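Local coordinates for putative iron-uptake ABC transport system,periplasmic iron-binding protein (Campylobacter jejuni, PDB 3E13) that binds ferric iron and probably delivers it in the periplasm to an ABC transporter for uptake into the cell, at residues A[9-13]-A[199-203]; A[59-63]-A[142-146]; A[134-138]-A[177-182]; A[267-273]-A[279-285]. All blocks are in the same frame, centred on the assembly; numbering follows the deposited sequence.

Contact 1: residues A[9-13]-A[199-203]. With FE (Fe (III) ion), chain B.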
loop_
_atom_site.group_PDB
_atom_site.type_symbol
_atom_site.label_atom_id
_atom_site.label_comp_id
_atom_site.label_asym_id
_atom_site.label_seq_id
_atom_site.Cartn_x
_atom_site.Cartn_y
_atom_site.Cartn_z
ATOM N N ALA A 9 -5.874 2.225 -8.792
ATOM C CA ALA A 9 -4.450 2.037 -8.755
ATOM C C ALA A 9 -4.053 0.776 -7.974
ATOM O O ALA A 9 -2.891 0.545 -7.747
ATOM C CB ALA A 9 -3.740 3.286 -8.205
ATOM N N ARG A 10 -5.043 -0.018 -7.570
ATOM C CA ARG A 10 -4.788 -1.385 -7.121
ATOM C C ARG A 10 -4.317 -2.217 -8.336
ATOM O O ARG A 10 -4.366 -1.745 -9.494
ATOM C CB ARG A 10 -6.010 -1.977 -6.419
ATOM C CG ARG A 10 -6.158 -1.450 -5.016
ATOM C CD ARG A 10 -7.386 -1.958 -4.289
ATOM N NE ARG A 10 -7.443 -3.409 -4.152
ATOM C CZ ARG A 10 -6.961 -4.113 -3.071
ATOM N NH1 ARG A 10 -6.368 -3.508 -2.039
ATOM N NH2 ARG A 10 -7.127 -5.440 -3.050
ATOM N N HIS A 11 -3.790 -3.403 -8.097
ATOM C CA HIS A 11 -3.128 -4.165 -9.141
ATOM C C HIS A 11 -3.146 -5.654 -8.795
ATOM O O HIS A 11 -2.097 -6.328 -8.795
ATOM C CB HIS A 11 -1.694 -3.608 -9.312
ATOM C CG HIS A 11 -1.062 -3.192 -8.011
ATOM N ND1 HIS A 11 -1.129 -1.903 -7.526
ATOM C CD2 HIS A 11 -0.387 -3.913 -7.072
ATOM C CE1 HIS A 11 -0.523 -1.855 -6.339
ATOM N NE2 HIS A 11 -0.046 -3.060 -6.057
ATOM N N TYR A 12 -4.358 -6.136 -8.500
ATOM C CA TYR A 12 -4.563 -7.466 -7.936
ATOM C C TYR A 12 -5.656 -8.236 -8.642
ATOM O O TYR A 12 -6.731 -7.703 -8.939
ATOM C CB TYR A 12 -4.938 -7.351 -6.462
ATOM C CG TYR A 12 -4.000 -6.464 -5.676
ATOM C CD1 TYR A 12 -4.443 -5.247 -5.147
ATOM C CD2 TYR A 12 -2.664 -6.760 -5.554
ATOM C CE1 TYR A 12 -3.616 -4.402 -4.461
ATOM C CE2 TYR A 12 -1.828 -5.915 -4.879
ATOM C CZ TYR A 12 -2.275 -4.756 -4.317
ATOM O OH TYR A 12 -1.351 -3.965 -3.665
ATOM N N ASN A 13 -5.376 -9.507 -8.888
ATOM C CA ASN A 13 -6.370 -10.404 -9.452
ATOM C C ASN A 13 -7.568 -10.597 -8.565
ATOM O O ASN A 13 -8.682 -10.759 -9.037
ATOM C CB ASN A 13 -5.726 -11.744 -9.726
ATOM C CG ASN A 13 -5.333 -11.883 -11.121
ATOM O OD1 ASN A 13 -4.912 -10.898 -11.762
ATOM N ND2 ASN A 13 -5.524 -13.074 -11.663
ATOM N N TYR A 199 1.706 -8.417 2.181
ATOM C CA TYR A 199 0.756 -9.220 1.407
ATOM C C TYR A 199 1.403 -9.886 0.206
ATOM O O TYR A 199 0.994 -10.934 -0.217
ATOM C CB TYR A 199 -0.506 -8.428 1.017
ATOM C CG TYR A 199 -0.215 -7.208 0.235
ATOM C CD1 TYR A 199 -0.123 -7.268 -1.141
ATOM C CD2 TYR A 199 0.035 -5.999 0.874
ATOM C CE1 TYR A 199 0.225 -6.173 -1.857
ATOM C CE2 TYR A 199 0.380 -4.879 0.151
ATOM C CZ TYR A 199 0.453 -4.963 -1.204
ATOM O OH TYR A 199 0.829 -3.856 -1.959
ATOM N N TYR A 200 2.450 -9.266 -0.352
ATOM C CA TYR A 200 3.123 -9.917 -1.484
ATOM C C TYR A 200 3.733 -11.252 -1.090
ATOM O O TYR A 200 3.793 -12.158 -1.928
ATOM C CB TYR A 200 4.232 -9.039 -2.114
ATOM C CG TYR A 200 3.642 -7.828 -2.829
ATOM C CD1 TYR A 200 2.848 -7.990 -3.937
ATOM C CD2 TYR A 200 3.915 -6.518 -2.398
ATOM C CE1 TYR A 200 2.299 -6.885 -4.601
ATOM C CE2 TYR A 200 3.353 -5.440 -3.008
ATOM C CZ TYR A 200 2.557 -5.606 -4.104
ATOM O OH TYR A 200 2.001 -4.565 -4.757
ATOM N N ILE A 201 4.201 -11.395 0.161
ATOM C CA ILE A 201 4.760 -12.678 0.602
ATOM C C ILE A 201 3.661 -13.739 0.570
ATOM O O ILE A 201 3.883 -14.857 0.116
ATOM C CB ILE A 201 5.413 -12.581 2.023
ATOM C CG1 ILE A 201 6.558 -11.580 1.964
ATOM C CG2 ILE A 201 5.834 -13.961 2.531
ATOM C CD1 ILE A 201 7.158 -11.253 3.288
ATOM N N GLY A 202 2.456 -13.379 1.008
ATOM C CA GLY A 202 1.333 -14.267 0.864
ATOM C C GLY A 202 0.901 -14.593 -0.530
ATOM O O GLY A 202 0.574 -15.737 -0.827
ATOM N N LEU A 203 0.885 -13.586 -1.403
ATOM C CA LEU A 203 0.488 -13.797 -2.775
ATOM C C LEU A 203 1.465 -14.773 -3.424
ATOM O O LEU A 203 1.064 -15.670 -4.163
ATOM C CB LEU A 203 0.482 -12.480 -3.564
ATOM C CG LEU A 203 -0.753 -11.620 -3.360
ATOM C CD1 LEU A 203 -0.574 -10.234 -3.962
ATOM C CD2 LEU A 203 -1.962 -12.270 -3.895
HETATM FE FE FE B . 0.518 -3.536 -3.986
#

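Contact 2: residues A[59-63]-A[142-146]. With FE (Fe (III) ion), chain B.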
loop_
_atom_site.group_PDB
_atom_site.type_symbol
_atom_site.label_atom_id
_atom_site.label_comp_id
_atom_site.label_asym_id
_atom_site.label_seq_id
_atom_site.Cartn_x
_atom_site.Cartn_y
_atom_site.Cartn_z
ATOM N N ALA A 59 -3.823 2.019 -3.524
ATOM C CA ALA A 59 -3.131 1.119 -2.647
ATOM C C ALA A 59 -2.230 1.927 -1.695
ATOM O O ALA A 59 -1.171 1.477 -1.268
ATOM C CB ALA A 59 -2.319 0.139 -3.494
ATOM N N ASP A 60 -2.664 3.137 -1.388
ATOM C CA ASP A 60 -1.820 4.110 -0.690
ATOM C C ASP A 60 -2.607 5.257 -0.103
ATOM O O ASP A 60 -3.470 5.867 -0.768
ATOM C CB ASP A 60 -0.769 4.634 -1.663
ATOM C CG ASP A 60 0.047 5.712 -1.099
ATOM O OD1 ASP A 60 0.056 6.865 -1.682
ATOM O OD2 ASP A 60 0.770 5.511 -0.100
ATOM N N ILE A 61 -2.293 5.601 1.134
ATOM C CA ILE A 61 -2.925 6.767 1.783
ATOM C C ILE A 61 -2.617 8.065 1.032
ATOM O O ILE A 61 -3.518 8.877 0.824
ATOM C CB ILE A 61 -2.541 6.928 3.296
ATOM C CG1 ILE A 61 -3.199 8.183 3.915
ATOM C CG2 ILE A 61 -1.003 6.962 3.521
ATOM C CD1 ILE A 61 -4.707 8.274 3.797
ATOM N N SER A 62 -1.356 8.245 0.656
ATOM C CA SER A 62 -0.967 9.568 0.169
ATOM C C SER A 62 -1.629 9.914 -1.159
ATOM O O SER A 62 -2.008 11.062 -1.382
ATOM C CB SER A 62 0.569 9.723 0.101
ATOM O OG SER A 62 1.145 9.501 1.400
ATOM N N ASN A 63 -1.847 8.917 -1.991
ATOM C CA ASN A 63 -2.584 9.101 -3.231
ATOM C C ASN A 63 -4.021 9.593 -2.993
ATOM O O ASN A 63 -4.538 10.382 -3.736
ATOM C CB ASN A 63 -2.647 7.833 -4.049
ATOM C CG ASN A 63 -1.299 7.378 -4.570
ATOM O OD1 ASN A 63 -1.063 6.184 -4.794
ATOM N ND2 ASN A 63 -0.394 8.371 -4.873
ATOM N N PRO A 142 4.219 4.829 -5.063
ATOM C CA PRO A 142 3.480 5.252 -3.854
ATOM C C PRO A 142 4.035 4.650 -2.568
ATOM O O PRO A 142 4.165 5.393 -1.598
ATOM C CB PRO A 142 2.050 4.814 -4.131
ATOM C CG PRO A 142 1.940 4.896 -5.677
ATOM C CD PRO A 142 3.302 4.497 -6.176
ATOM N N TYR A 143 4.335 3.363 -2.547
ATOM C CA TYR A 143 4.847 2.756 -1.291
ATOM C C TYR A 143 6.142 3.412 -0.835
ATOM O O TYR A 143 6.321 3.656 0.343
ATOM C CB TYR A 143 5.072 1.262 -1.376
ATOM C CG TYR A 143 3.904 0.505 -1.990
ATOM C CD1 TYR A 143 2.567 0.893 -1.796
ATOM C CD2 TYR A 143 4.124 -0.638 -2.719
ATOM C CE1 TYR A 143 1.561 0.203 -2.397
ATOM C CE2 TYR A 143 3.097 -1.359 -3.282
ATOM C CZ TYR A 143 1.802 -0.953 -3.083
ATOM O OH TYR A 143 0.758 -1.573 -3.731
ATOM N N SER A 144 6.983 3.823 -1.783
ATOM C CA SER A 144 8.262 4.416 -1.443
ATOM C C SER A 144 8.078 5.831 -0.967
ATOM O O SER A 144 8.716 6.243 0.011
ATOM C CB SER A 144 9.212 4.457 -2.672
ATOM O OG SER A 144 9.480 3.172 -3.175
ATOM N N LYS A 145 7.226 6.581 -1.660
ATOM C CA LYS A 145 6.924 7.975 -1.307
ATOM C C LYS A 145 6.306 8.038 0.091
ATOM O O LYS A 145 6.703 8.853 0.899
ATOM C CB LYS A 145 6.003 8.585 -2.309
ATOM C CG LYS A 145 6.700 8.798 -3.608
ATOM C CD LYS A 145 5.884 9.536 -4.597
ATOM C CE LYS A 145 4.731 8.755 -5.094
ATOM N NZ LYS A 145 4.022 9.469 -6.285
ATOM N N THR A 146 5.369 7.152 0.382
ATOM C CA THR A 146 4.696 7.171 1.659
ATOM C C THR A 146 5.573 6.688 2.793
ATOM O O THR A 146 5.525 7.249 3.869
ATOM C CB THR A 146 3.370 6.433 1.583
ATOM O OG1 THR A 146 2.504 7.177 0.689
ATOM C CG2 THR A 146 2.682 6.370 2.958
HETATM FE FE FE B . 0.518 -3.536 -3.986
HETATM O O HOH W 1 2.418 8.048 -2.367
HETATM O O HOH W 2 1.718 8.175 -7.131
#

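Contact 3: residues A[134-138]-A[177-182]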
loop_
_atom_site.group_PDB
_atom_site.type_symbol
_atom_site.label_atom_id
_atom_site.label_comp_id
_atom_site.label_asym_id
_atom_site.label_seq_id
_atom_site.Cartn_x
_atom_site.Cartn_y
_atom_site.Cartn_z
ATOM N N ILE A 134 20.954 -4.053 -0.348
ATOM C CA ILE A 134 19.527 -3.674 -0.240
ATOM C C ILE A 134 18.918 -3.564 -1.622
ATOM O O ILE A 134 19.569 -3.081 -2.543
ATOM C CB ILE A 134 19.402 -2.307 0.449
ATOM C CG1 ILE A 134 20.201 -2.254 1.748
ATOM C CG2 ILE A 134 17.929 -1.927 0.666
ATOM C CD1 ILE A 134 19.776 -3.189 2.711
ATOM N N VAL A 135 17.642 -3.948 -1.787
ATOM C CA VAL A 135 16.877 -3.597 -2.978
ATOM C C VAL A 135 15.541 -2.933 -2.578
ATOM O O VAL A 135 14.908 -3.313 -1.587
ATOM C CB VAL A 135 16.617 -4.813 -3.931
ATOM C CG1 VAL A 135 17.922 -5.215 -4.635
ATOM C CG2 VAL A 135 16.085 -6.017 -3.175
ATOM N N MET A 136 15.128 -1.967 -3.383
ATOM C CA MET A 136 13.890 -1.260 -3.205
ATOM C C MET A 136 13.466 -0.794 -4.566
ATOM O O MET A 136 14.304 -0.444 -5.391
ATOM C CB MET A 136 14.063 -0.066 -2.272
ATOM C CG MET A 136 12.732 0.602 -1.903
ATOM S SD MET A 136 12.936 1.905 -0.654
ATOM C CE MET A 136 13.142 3.313 -1.679
ATOM N N ARG A 137 12.165 -0.774 -4.782
ATOM C CA ARG A 137 11.598 -0.235 -6.011
ATOM C C ARG A 137 11.760 1.280 -6.115
ATOM O O ARG A 137 12.218 1.972 -5.187
ATOM C CB ARG A 137 10.152 -0.598 -6.096
ATOM C CG ARG A 137 9.230 0.162 -5.189
ATOM C CD ARG A 137 7.866 -0.387 -5.141
ATOM N NE ARG A 137 7.190 -0.361 -6.439
ATOM C CZ ARG A 137 6.091 -1.045 -6.741
ATOM N NH1 ARG A 137 5.518 -1.878 -5.859
ATOM N NH2 ARG A 137 5.561 -0.935 -7.932
ATOM N N SER A 138 11.340 1.796 -7.268
ATOM C CA SER A 138 11.493 3.213 -7.548
ATOM C C SER A 138 10.973 4.104 -6.441
ATOM O O SER A 138 9.970 3.815 -5.811
ATOM C CB SER A 138 10.736 3.567 -8.820
ATOM O OG SER A 138 11.013 4.923 -9.181
ATOM N N GLY A 177 11.479 -3.064 -11.397
ATOM C CA GLY A 177 10.143 -3.516 -11.108
ATOM C C GLY A 177 9.689 -3.311 -9.668
ATOM O O GLY A 177 10.211 -2.451 -8.952
ATOM N N GLY A 178 8.679 -4.073 -9.268
ATOM C CA GLY A 178 7.975 -3.818 -8.013
ATOM C C GLY A 178 8.379 -4.837 -6.960
ATOM O O GLY A 178 9.313 -5.614 -7.130
ATOM N N ASP A 179 7.689 -4.750 -5.833
ATOM C CA ASP A 179 7.957 -5.567 -4.670
ATOM C C ASP A 179 8.257 -7.048 -4.959
ATOM O O ASP A 179 9.143 -7.609 -4.338
ATOM C CB ASP A 179 6.783 -5.480 -3.698
ATOM C CG ASP A 179 6.671 -4.150 -2.972
ATOM O OD1 ASP A 179 6.917 -3.073 -3.591
ATOM O OD2 ASP A 179 6.211 -4.067 -1.797
ATOM N N ARG A 180 7.451 -7.696 -5.825
ATOM C CA ARG A 180 7.667 -9.109 -6.100
ATOM C C ARG A 180 9.001 -9.344 -6.809
ATOM O O ARG A 180 9.606 -10.419 -6.699
ATOM C CB ARG A 180 6.520 -9.676 -6.897
ATOM C CG ARG A 180 5.246 -9.793 -6.094
ATOM C CD ARG A 180 4.090 -10.183 -6.871
ATOM N NE ARG A 180 3.572 -8.987 -7.480
ATOM C CZ ARG A 180 2.341 -8.813 -7.899
ATOM N NH1 ARG A 180 1.441 -9.773 -7.772
ATOM N NH2 ARG A 180 2.010 -7.634 -8.414
ATOM N N ASP A 181 9.421 -8.364 -7.616
ATOM C CA ASP A 181 10.727 -8.431 -8.258
ATOM C C ASP A 181 11.888 -8.273 -7.266
ATOM O O ASP A 181 12.886 -9.011 -7.329
ATOM C CB ASP A 181 10.768 -7.408 -9.408
ATOM C CG ASP A 181 9.622 -7.600 -10.371
ATOM O OD1 ASP A 181 9.549 -8.693 -10.952
ATOM O OD2 ASP A 181 8.735 -6.736 -10.598
ATOM N N GLN A 182 11.767 -7.349 -6.311
ATOM C CA GLN A 182 12.728 -7.211 -5.249
ATOM C C GLN A 182 12.779 -8.520 -4.458
ATOM O O GLN A 182 13.849 -8.975 -4.110
ATOM C CB GLN A 182 12.371 -6.045 -4.317
ATOM C CG GLN A 182 12.865 -4.673 -4.887
ATOM C CD GLN A 182 11.859 -4.028 -5.797
ATOM O OE1 GLN A 182 12.129 -3.653 -6.994
ATOM N NE2 GLN A 182 10.698 -3.870 -5.286
HETATM O O HOH W 3 10.809 0.103 -9.610
#

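Contact 4: residues A[267-273]-A[279-285]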
loop_
_atom_site.group_PDB
_atom_site.type_symbol
_atom_site.label_atom_id
_atom_site.label_comp_id
_atom_site.label_asym_id
_atom_site.label_seq_id
_atom_site.Cartn_x
_atom_site.Cartn_y
_atom_site.Cartn_z
ATOM N N THR A 267 -8.342 -10.691 2.863
ATOM C CA THR A 267 -7.287 -11.379 3.601
ATOM C C THR A 267 -7.017 -12.808 3.087
ATOM O O THR A 267 -5.862 -13.241 3.028
ATOM C CB THR A 267 -7.550 -11.295 5.122
ATOM O OG1 THR A 267 -6.408 -11.756 5.843
ATOM C CG2 THR A 267 -8.701 -12.180 5.592
ATOM N N ASP A 268 -8.061 -13.515 2.667
ATOM C CA ASP A 268 -7.909 -14.889 2.217
ATOM C C ASP A 268 -7.265 -15.042 0.831
ATOM O O ASP A 268 -6.519 -16.020 0.593
ATOM C CB ASP A 268 -9.224 -15.624 2.231
ATOM C CG ASP A 268 -9.646 -16.050 3.624
ATOM O OD1 ASP A 268 -9.055 -15.674 4.700
ATOM O OD2 ASP A 268 -10.668 -16.755 3.719
ATOM N N SER A 269 -7.610 -14.130 -0.064
ATOM C CA SER A 269 -7.186 -14.184 -1.442
ATOM C C SER A 269 -6.106 -13.155 -1.807
ATOM O O SER A 269 -5.363 -13.401 -2.747
ATOM C CB SER A 269 -8.391 -14.046 -2.387
ATOM O OG SER A 269 -9.241 -15.199 -2.221
ATOM N N ASN A 270 -6.016 -12.060 -1.065
ATOM C CA ASN A 270 -4.986 -11.048 -1.307
ATOM C C ASN A 270 -3.997 -10.843 -0.186
ATOM O O ASN A 270 -3.064 -10.068 -0.348
ATOM C CB ASN A 270 -5.586 -9.701 -1.767
ATOM C CG ASN A 270 -4.703 -9.009 -2.788
ATOM O OD1 ASN A 270 -4.303 -9.650 -3.779
ATOM N ND2 ASN A 270 -4.385 -7.738 -2.555
ATOM N N TYR A 271 -4.172 -11.550 0.937
ATOM C CA TYR A 271 -3.229 -11.576 2.028
ATOM C C TYR A 271 -2.986 -10.246 2.716
ATOM O O TYR A 271 -1.984 -10.088 3.373
ATOM C CB TYR A 271 -1.927 -12.285 1.571
ATOM C CG TYR A 271 -2.329 -13.638 0.982
ATOM C CD1 TYR A 271 -2.741 -14.678 1.807
ATOM C CD2 TYR A 271 -2.470 -13.806 -0.384
ATOM C CE1 TYR A 271 -3.186 -15.848 1.268
ATOM C CE2 TYR A 271 -2.885 -14.981 -0.921
ATOM C CZ TYR A 271 -3.248 -16.005 -0.087
ATOM O OH TYR A 271 -3.733 -17.200 -0.602
ATOM N N GLU A 272 -3.975 -9.363 2.615
ATOM C CA GLU A 272 -3.930 -8.071 3.295
ATOM C C GLU A 272 -4.555 -8.201 4.663
ATOM O O GLU A 272 -5.155 -9.234 4.988
ATOM C CB GLU A 272 -4.624 -6.996 2.486
ATOM C CG GLU A 272 -3.992 -6.749 1.113
ATOM C CD GLU A 272 -4.783 -5.781 0.265
ATOM O OE1 GLU A 272 -5.635 -6.251 -0.515
ATOM O OE2 GLU A 272 -4.534 -4.568 0.395
ATOM N N PHE A 273 -4.374 -7.180 5.488
ATOM C CA PHE A 273 -5.052 -7.112 6.807
ATOM C C PHE A 273 -6.406 -6.445 6.623
ATOM O O PHE A 273 -6.501 -5.330 6.088
ATOM C CB PHE A 273 -4.223 -6.323 7.832
ATOM C CG PHE A 273 -2.839 -6.871 8.069
ATOM C CD1 PHE A 273 -1.740 -6.177 7.651
ATOM C CD2 PHE A 273 -2.650 -8.034 8.795
ATOM C CE1 PHE A 273 -0.446 -6.704 7.875
ATOM C CE2 PHE A 273 -1.364 -8.545 9.009
ATOM C CZ PHE A 273 -0.289 -7.852 8.554
ATOM N N VAL A 279 -13.195 -9.937 11.370
ATOM C CA VAL A 279 -12.820 -10.817 10.290
ATOM C C VAL A 279 -11.473 -11.488 10.633
ATOM O O VAL A 279 -10.458 -10.816 10.782
ATOM C CB VAL A 279 -12.676 -10.027 8.968
ATOM C CG1 VAL A 279 -12.182 -10.941 7.866
ATOM C CG2 VAL A 279 -14.004 -9.427 8.556
ATOM N N GLU A 280 -11.482 -12.782 10.806
ATOM C CA GLU A 280 -10.264 -13.551 11.076
ATOM C C GLU A 280 -9.266 -13.417 9.946
ATOM O O GLU A 280 -9.619 -13.469 8.761
ATOM C CB GLU A 280 -10.599 -15.021 11.312
ATOM C CG GLU A 280 -11.282 -15.253 12.655
ATOM C CD GLU A 280 -10.339 -15.332 13.839
ATOM O OE1 GLU A 280 -9.104 -15.466 13.600
ATOM O OE2 GLU A 280 -10.835 -15.336 15.026
ATOM N N LEU A 281 -8.003 -13.297 10.318
ATOM C CA LEU A 281 -6.916 -13.312 9.349
ATOM C C LEU A 281 -6.826 -14.664 8.660
ATOM O O LEU A 281 -7.140 -15.681 9.225
ATOM C CB LEU A 281 -5.577 -12.960 10.006
ATOM C CG LEU A 281 -5.490 -11.655 10.751
ATOM C CD1 LEU A 281 -4.123 -11.463 11.341
ATOM C CD2 LEU A 281 -5.906 -10.477 9.883
ATOM N N SER A 282 -6.412 -14.680 7.398
ATOM C CA SER A 282 -6.160 -15.911 6.689
ATOM C C SER A 282 -4.932 -16.569 7.333
ATOM O O SER A 282 -4.153 -15.920 8.046
ATOM C CB SER A 282 -5.868 -15.648 5.218
ATOM O OG SER A 282 -4.700 -14.883 5.095
ATOM N N GLN A 283 -4.798 -17.874 7.134
ATOM C CA GLN A 283 -3.743 -18.607 7.844
ATOM C C GLN A 283 -2.328 -18.152 7.444
ATOM O O GLN A 283 -1.433 -18.067 8.277
ATOM C CB GLN A 283 -3.852 -20.121 7.601
ATOM C CG GLN A 283 -5.225 -20.689 7.752
ATOM C CD GLN A 283 -5.994 -20.200 8.940
ATOM O OE1 GLN A 283 -7.206 -19.810 8.790
ATOM N NE2 GLN A 283 -5.386 -20.194 10.102
ATOM N N THR A 284 -2.145 -17.833 6.168
ATOM C CA THR A 284 -0.889 -17.281 5.679
ATOM C C THR A 284 -0.554 -15.982 6.388
ATOM O O THR A 284 0.576 -15.726 6.777
ATOM C CB THR A 284 -1.024 -17.034 4.182
ATOM O OG1 THR A 284 -1.107 -18.299 3.502
ATOM C CG2 THR A 284 0.156 -16.371 3.617
ATOM N N VAL A 285 -1.547 -15.129 6.544
ATOM C CA VAL A 285 -1.293 -13.847 7.188
ATOM C C VAL A 285 -0.992 -14.052 8.700
ATOM O O VAL A 285 -0.171 -13.380 9.258
ATOM C CB VAL A 285 -2.498 -12.889 6.983
ATOM C CG1 VAL A 285 -2.363 -11.628 7.750
ATOM C CG2 VAL A 285 -2.653 -12.571 5.475
#

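Contact 1: residues A[9-13]-A[199-203]
Four of the five protein ligands of the ferric ion come together here: H11 and Y12 from the loop after strand 3-8, and the consecutive tyrosines Y199 and Y200 from helix 198-205. H11 NE2 stands 2.2 Å from the iron, Y12 OH 1.9 Å, Y199 OH 2.1 Å and Y200 OH 2.0 Å. The metal draws these ligand atoms close, H11 NE2 and Y200 OH to 2.9 Å, without hydrogen bonds between them. The iron lies in the plane of the Y199 ring, and Y200 OH reaches the H11 ring at its edge. Y12 and Y199 cross nearly at right angles, with ring planes 89° apart and Y12 CE2 3.7 Å from Y199 CE1. CG of Y199 sits between its backbone N and carbonyl carbon (chi1 58°), which brings CE1 over the centre of the Y200 ring. The rotation of the imidazole is steadied from behind by H11 ND1, which donates to A9 O at 3.0 Å. In the second shell R102 bonds Y12 OH and N197 bonds Y199 OH; the positive charge of R102 may stabilise a phenolate. Y143 of helix 142-155 completes the site, while helix 179-188 covers Y200 through D179 and R180.

Contact 2: residues A[59-63]-A[142-146]
T146 and D60 meet at the tight end of this contact, where T146 OG1 donates to D60 OD2 at 2.5 Å, using the syn lone pair of the carboxylate. The same hydroxyl oxygen accepts from S62 OG at 2.8 Å, so the threonine links the aspartate to the first turn of helix 61-69. The chi1 of T146 (-66°) sets OG1 beside the backbone N and leaves CG2 to pack on I61 CG2, 3.8 Å away. D60 is the N-cap of that helix: its OD1 accepts a capping bond from N63 N at 2.8 Å, from above the carboxylate plane, while OD2 has a further partner in N234. P142 lays its ring carbons against the N63 amide, P142 CG 3.4 Å from N63 OD1. Water enters beside D60 and T146, one molecule donating to D60 OD1 and P142 O. On the looser side a second accepts from N63 ND2 and, at 2.8 Å, from K145 NZ; N63 ND2 also bonds E66. Towards the metal, A59 O lies in the Y143 ring plane, at its edge, 3.2 Å from CE1. Y143 OH binds the iron at 2.0 Å, joining a capped helix start to the tyrosine-rich ferric site of this binding protein.

Contact 3: residues A[134-138]-A[177-182]
D179 OD1 takes a salt bridge from R137 NH1 at 2.9 Å, and its companion OD2 is held by R104 and by the backbone N of N197, so the carboxylate is gripped through both oxygens. This is the start of helix 179-188, with G178 at the N-cap position, set against the loop that leaves strand 134-135 beside the ferric site. The bond from R137 is bent, with an N-H...O angle of 151°, and NH1 approaches from above the carboxylate plane; guanidinium and carboxylate are turned 62° against each other. The G178 CA lies over the centre of the guanidinium face, 3.6 Å from R137 CZ, so the flat group rests on glycine backbone on one face while an edge meets the aspartate. R137 gets there by placing CG between its backbone N and carbonyl carbon (chi1 74°) and bending again at chi3.

Farther back along the loop, R137 CB touches G177 O at 3.4 Å, and a water donates to that carbonyl while accepting from S138 N. V135 and Q182 run past each other in opposite directions, V135 CB lying 3.9 Å from Q182 CG, which packs the aliphatic part of the glutamine against V135 of strand 134-135. The D179 and R137 side chains also border iron ligands, Y200 and Y143 respectively. Within the helix start, G178 N donates to the anti lone pair of D181 OD2 at 3.0 Å.

Contact 4: residues A[267-273]-A[279-285]
S282 and T267 form the polar centre of the contact. S282 OG donates to T267 O at 2.9 Å, arriving from well above the carbonyl plane, and S282 N makes a weak but nearly straight bond to T267 OG1 at 3.3 Å. T267 OG1 in turn donates to E272 O at 2.9 Å, almost in line with that carbonyl, so one hydroxyl joins the helix end, the turn after it and the incoming chain. The serine is also the N-cap of helix 283-288, accepting a weak bond from V285 N. Its chi1 of 63° holds OG between the backbone N and the carbonyl carbon, where it can serve both T267 O and V285 N.

Apolar groups surround this centre. V285 puts CG1 3.5 Å from F273 CE2 and turns CG2 towards Y271, meeting the edge of its ring and approaching Y271 O to 3.3 Å. L281 CD2 comes to the edge of the F273 ring, 4.2 Å from F273 CD2, while T284 CB lies 3.8 Å from Y271 CD1. Y271 adopts positive phi (63°) as the chain leaves helix 260-268, and its ring lies against T284; the backbone carbonyl carbon of D268 lies over one face of the ring, toward its rim.

Farther out, N270 ND2 donates to E272 OE1 at 2.8 Å, and the E272 carboxylate is bound by R10, R102 and T100. T284 OG1 pairs with N206, and L203 of helix 198-205 touches N270 and Y271. The contact thus fastens helices 260-268 and 283-288 together beside helix 198-205, with F273 pairing its backbone with K101 of strand 97-109.

In the fold
Contacts 1 and 2 share the ferric ion: the four ligands of contact 1 are joined by Y143 of contact 2, whose OH lies 2.9 Å from both Y199 OH and H11 NE2. Contact 3 sits behind two of these tyrosines, with D179 CB 3.3 Å from Y200 CD2 and R137 NH1 3.6 Å from Y143 CE2. S144 OG also lies 2.8 Å from S138 O, tying helix 142-155 to the loop of contact 3. Contact 4 touches contact 1 through E272 OE1, which forms a salt bridge with R10 NH2 at 3.1 Å. Contacts 3 and 4 do not touch, their centres being about 23 Å apart.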